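Local coordinates for protein acyl-homoserine-lactone synthase (Pseudomonas aeruginosa, PDB 1RO5) that synthesises the quorum-sensing autoinducer N-(3-oxododecanoyl)homoserine lactone from an acyl carrier protein thioester and S-adenosyl-L-methionine, at residues A[129-132]-A[133-137]; A[31-34]-A[35-38]. One frame throughout, in Å; residues are numbered along the deposited sequence.

Contact 1. Residues A[129-132]-A[133-137]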
loop_
_atom_site.group_PDB
_atom_site.type_symbol
_atom_site.label_atom_id
_atom_site.label_comp_id
_atom_site.label_asym_id
_atom_site.label_seq_id
_atom_site.Cartn_x
_atom_site.Cartn_y
_atom_site.Cartn_z
ATOM N N ALA A 129 -1.989 7.021 -6.459
ATOM C CA ALA A 129 -3.232 7.078 -7.219
ATOM C C ALA A 129 -3.000 7.593 -8.675
ATOM O O ALA A 129 -3.691 7.260 -9.606
ATOM C CB ALA A 129 -4.204 7.921 -6.501
ATOM N N ARG A 130 -1.992 8.409 -8.828
ATOM C CA ARG A 130 -1.624 8.999 -10.075
ATOM C C ARG A 130 -0.904 8.026 -11.014
ATOM O O ARG A 130 -1.202 7.950 -12.238
ATOM C CB ARG A 130 -0.660 10.172 -9.726
ATOM C CG ARG A 130 0.000 10.697 -10.993
ATOM C CD ARG A 130 0.878 11.901 -10.854
ATOM N NE ARG A 130 1.908 11.705 -11.887
ATOM C CZ ARG A 130 3.231 11.793 -11.673
ATOM N NH1 ARG A 130 3.692 12.089 -10.448
ATOM N NH2 ARG A 130 4.097 11.590 -12.690
ATOM N N TYR A 131 0.096 7.332 -10.459
ATOM C CA TYR A 131 0.747 6.257 -11.124
ATOM C C TYR A 131 -0.262 5.204 -11.500
ATOM O O TYR A 131 -0.203 4.665 -12.561
ATOM C CB TYR A 131 1.726 5.618 -10.196
ATOM C CG TYR A 131 2.533 4.478 -10.848
ATOM C CD1 TYR A 131 3.635 4.772 -11.685
ATOM C CD2 TYR A 131 2.231 3.155 -10.585
ATOM C CE1 TYR A 131 4.401 3.746 -12.239
ATOM C CE2 TYR A 131 2.993 2.079 -11.156
ATOM C CZ TYR A 131 4.060 2.384 -12.013
ATOM O OH TYR A 131 4.848 1.335 -12.582
ATOM N N SER A 132 -1.216 4.909 -10.649
ATOM C CA SER A 132 -2.175 3.910 -11.039
ATOM C C SER A 132 -3.110 4.428 -12.157
ATOM O O SER A 132 -3.452 3.694 -13.118
ATOM C CB SER A 132 -2.996 3.465 -9.855
ATOM O OG SER A 132 -2.158 3.347 -8.724
ATOM N N LEU A 133 -3.527 5.681 -12.045
ATOM C CA LEU A 133 -4.513 6.217 -13.012
ATOM C C LEU A 133 -3.813 6.297 -14.394
ATOM O O LEU A 133 -4.379 5.915 -15.361
ATOM C CB LEU A 133 -5.134 7.575 -12.572
ATOM C CG LEU A 133 -6.158 7.402 -11.464
ATOM C CD1 LEU A 133 -6.337 8.749 -10.800
ATOM C CD2 LEU A 133 -7.433 6.961 -12.125
ATOM N N GLN A 134 -2.548 6.696 -14.418
ATOM C CA GLN A 134 -1.791 6.673 -15.637
ATOM C C GLN A 134 -1.496 5.313 -16.189
ATOM O O GLN A 134 -1.001 5.222 -17.278
ATOM C CB GLN A 134 -0.496 7.392 -15.461
ATOM C CG GLN A 134 -0.764 8.933 -15.397
ATOM C CD GLN A 134 0.477 9.766 -15.047
ATOM O OE1 GLN A 134 0.367 11.016 -14.909
ATOM N NE2 GLN A 134 1.661 9.081 -14.878
ATOM N N ASN A 135 -1.757 4.250 -15.418
ATOM C CA ASN A 135 -1.606 2.895 -15.922
ATOM C C ASN A 135 -2.972 2.268 -16.048
ATOM O O ASN A 135 -3.091 1.109 -16.020
ATOM C CB ASN A 135 -0.620 2.101 -15.075
ATOM C CG ASN A 135 0.818 2.429 -15.428
ATOM O OD1 ASN A 135 1.329 1.860 -16.360
ATOM N ND2 ASN A 135 1.459 3.374 -14.723
ATOM N N ASP A 136 -3.987 3.100 -16.264
ATOM C CA ASP A 136 -5.382 2.674 -16.515
ATOM C C ASP A 136 -6.011 1.846 -15.377
ATOM O O ASP A 136 -6.799 0.901 -15.630
ATOM C CB ASP A 136 -5.528 1.926 -17.880
ATOM C CG ASP A 136 -6.941 2.065 -18.444
ATOM O OD1 ASP A 136 -7.943 1.856 -17.733
ATOM O OD2 ASP A 136 -7.197 2.446 -19.580
ATOM N N ILE A 137 -5.684 2.192 -14.139
ATOM C CA ILE A 137 -6.277 1.463 -13.039
ATOM C C ILE A 137 -7.511 2.244 -12.429
ATOM O O ILE A 137 -7.382 3.427 -12.066
ATOM C CB ILE A 137 -5.197 1.186 -11.961
ATOM C CG1 ILE A 137 -3.978 0.443 -12.542
ATOM C CG2 ILE A 137 -5.883 0.624 -10.647
ATOM C CD1 ILE A 137 -4.260 -1.001 -13.053
#
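Ser132 and Ile137 meet where a Schellman motif ends helix 118-133. The main chain turns out of the helix through Asp136, the C-prime residue with positive phi, so that Ile137 N comes back to Ser132 O at 2.9 Å while Asp136 N bonds to Leu133 O. The compact part of the contact gathers round Ser132 O, which also accepts Asn135 N; the two donors arrive from opposite faces of its carbonyl plane. Ile137 CB lies 3.8 Å from Ser132 CB, and both side chains pack on Trp100 of strand 99-107. Ser132 OG turns back along the helix and bonds to Leu128 O. Beside this, Leu133 CG sits just beyond the carbonyl oxygen of Ala129, 3.1 Å from Ala129 O, which also accepts Leu133 N, and both residues lean on helix 182-189.

The outer side is looser. With CG anti to the backbone N (chi1 169°), the Arg130 chain swings outward, and a bend at chi3 brings NE to the end of the extended Gln134 chain, which it crosses. The bond from Arg130 NE to Gln134 OE1 is weak, 3.5 Å long but nearly straight, with OE1 at the edge of the guanidinium and the amide plane turned 71° from it. A firmer link joins the last turn to the loop: Asn135 ND2 donates to Tyr131 O over 3.0 Å at 171°, the acceptor lying in the amide plane. The same nitrogen sits over the centre of one face of the Tyr131 ring, 3.7 Å above its plane.

Contact 2. Residues A[31-34]-A[35-38]. With SO4 (sulfate ion), chain B.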
loop_
_atom_site.group_PDB
_atom_site.type_symbol
_atom_site.label_atom_id
_atom_site.label_comp_id
_atom_site.label_asym_id
_atom_site.label_seq_id
_atom_site.Cartn_x
_atom_site.Cartn_y
_atom_site.Cartn_z
ATOM N N LYS A 31 7.582 -7.140 12.149
ATOM C CA LYS A 31 8.239 -8.206 12.961
ATOM C C LYS A 31 7.332 -8.695 14.112
ATOM O O LYS A 31 6.706 -7.845 14.837
ATOM C CB LYS A 31 9.621 -7.793 13.531
ATOM C CG LYS A 31 9.515 -6.457 14.434
ATOM C CD LYS A 31 10.772 -6.216 15.312
ATOM C CE LYS A 31 10.462 -5.114 16.359
ATOM N NZ LYS A 31 11.639 -4.149 16.490
ATOM N N GLU A 32 7.291 -10.049 14.210
ATOM C CA GLU A 32 6.427 -10.856 15.111
ATOM C C GLU A 32 4.921 -10.467 15.183
ATOM O O GLU A 32 4.214 -11.050 16.064
ATOM C CB GLU A 32 6.946 -11.021 16.613
ATOM C CG GLU A 32 8.437 -11.290 16.933
ATOM C CD GLU A 32 8.924 -10.252 17.954
ATOM O OE1 GLU A 32 8.059 -9.716 18.743
ATOM O OE2 GLU A 32 10.136 -9.934 17.939
ATOM N N ARG A 33 4.434 -9.497 14.372
ATOM C CA ARG A 33 2.982 -9.400 14.149
ATOM C C ARG A 33 2.608 -10.813 13.729
ATOM O O ARG A 33 3.248 -11.383 12.784
ATOM C CB ARG A 33 2.556 -8.415 13.016
ATOM C CG ARG A 33 2.923 -6.942 13.248
ATOM C CD ARG A 33 1.682 -5.871 13.277
ATOM N NE ARG A 33 0.843 -5.650 12.062
ATOM C CZ ARG A 33 0.510 -4.429 11.614
ATOM N NH1 ARG A 33 0.990 -3.349 12.234
ATOM N NH2 ARG A 33 -0.270 -4.277 10.543
ATOM N N LYS A 34 1.688 -11.412 14.484
ATOM C CA LYS A 34 1.045 -12.652 14.112
ATOM C C LYS A 34 -0.215 -12.365 13.337
ATOM O O LYS A 34 -0.815 -11.282 13.434
ATOM C CB LYS A 34 0.745 -13.564 15.340
ATOM C CG LYS A 34 1.970 -13.857 16.281
ATOM C CD LYS A 34 2.615 -15.227 15.984
ATOM C CE LYS A 34 1.909 -16.367 16.887
ATOM N NZ LYS A 34 2.218 -17.807 16.440
ATOM N N GLY A 35 -0.541 -13.324 12.484
ATOM C CA GLY A 35 -1.760 -13.320 11.710
ATOM C C GLY A 35 -1.596 -12.634 10.336
ATOM O O GLY A 35 -2.466 -12.838 9.425
ATOM N N TRP A 36 -0.474 -11.881 10.149
ATOM C CA TRP A 36 -0.318 -11.175 8.882
ATOM C C TRP A 36 0.576 -11.928 7.897
ATOM O O TRP A 36 1.061 -11.319 6.842
ATOM C CB TRP A 36 0.123 -9.753 9.149
ATOM C CG TRP A 36 -0.989 -8.946 9.731
ATOM C CD1 TRP A 36 -1.434 -8.957 11.087
ATOM C CD2 TRP A 36 -1.819 -7.998 9.060
ATOM N NE1 TRP A 36 -2.485 -8.081 11.238
ATOM C CE2 TRP A 36 -2.725 -7.454 10.034
ATOM C CE3 TRP A 36 -1.900 -7.539 7.756
ATOM C CZ2 TRP A 36 -3.701 -6.526 9.703
ATOM C CZ3 TRP A 36 -2.874 -6.588 7.451
ATOM C CH2 TRP A 36 -3.742 -6.091 8.414
ATOM N N ASP A 37 0.733 -13.259 8.181
ATOM C CA ASP A 37 1.547 -14.134 7.341
ATOM C C ASP A 37 2.959 -13.548 7.078
ATOM O O ASP A 37 3.411 -13.454 5.919
ATOM C CB ASP A 37 0.841 -14.282 6.001
ATOM C CG ASP A 37 0.842 -15.677 5.546
ATOM O OD1 ASP A 37 1.812 -16.371 5.872
ATOM O OD2 ASP A 37 -0.058 -16.199 4.912
ATOM N N VAL A 38 3.622 -13.128 8.149
ATOM C CA VAL A 38 4.873 -12.503 8.118
ATOM C C VAL A 38 5.971 -13.521 8.203
ATOM O O VAL A 38 5.920 -14.474 8.985
ATOM C CB VAL A 38 4.976 -11.529 9.357
ATOM C CG1 VAL A 38 6.454 -11.095 9.682
ATOM C CG2 VAL A 38 4.030 -10.374 9.207
HETATM S S SO4 B . 1.255 -15.654 10.935
HETATM O O1 SO4 B . 1.775 -16.889 10.366
HETATM O O2 SO4 B . 0.050 -15.329 10.140
HETATM O O3 SO4 B . 2.218 -14.471 10.914
HETATM O O4 SO4 B . 1.093 -15.941 12.409
#
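Arg33 and Trp36 meet by a cation-pi interaction across the loop that follows helix 16-30. Arg33 CZ stands 4.8 Å from the centroid of the five-membered ring of Trp36, only 11° off the ring normal, and Arg33 NH2 comes nearest, 4.0 Å from Trp36 CE2. The guanidinium does not lie flat on the indole: the two planes are 67° apart. Bends at chi2 and chi3 fold the arginine chain back so that its head reaches the ring. Arg33 NE is buried here without a polar partner in the model, and a long, weak ion pair joins NH1 to Glu171.

Van der Waals contacts link the two halves of the loop. Val38 directs CB and CG2 at the Arg33 carbonyl, with Val38 CG2 3.8 Å from Arg33 O, while Lys34 O approaches the indole at its edge, 3.4 Å from Trp36 CD1.

Hydrogen bonding belongs to a sulfate ion, probably from the crystallisation liquor, which occupies a nest of backbone N-H groups. Gly35 N donates to sulfate O4 at 3.1 Å in a nearly straight bond (167°). Asp37 N donates to sulfate O2 at 2.9 Å. The bond from Val38 N to sulfate O3 is weak, at 3.4 Å. Three different oxygens thus receive main-chain N-H groups, with the Lys34 side chain passing beside O4, and the anion would be expected to offset the converging amide dipoles. The positive phi of Gly35 suits a residue without CB, since a CB there would clash with Lys34 O.

Trp36 ties the exposed loop to the body of the protein, packing edge-to-face with Phe84 and touching Glu171 and Ala173 of strand 171-179, while its carbonyl accepts Arg104 NH2 from strand 99-107.

In the fold
From the N terminus, helix 16-30 leads into contact 2, a surface turn within the loop that precedes strand 40-41. The chain then lays down strands 55-61, 64-73 and 99-107 of the mixed sheet before helix 118-133 arrives at contact 1, which closes the helix and starts the connection to strand 139-145, the parallel neighbour of strand 99-107. The contacts follow in series, neither nested nor crossed, on opposite sides of the chain's centre. The centres of contact 1 and contact 2 are about 30 Å apart. Between the nearest atoms of contact 1 and contact 2 the distance is about 19 Å. Strand 99-107 is nevertheless common to both, offering Trp100 to contact 1 and Arg104 to contact 2.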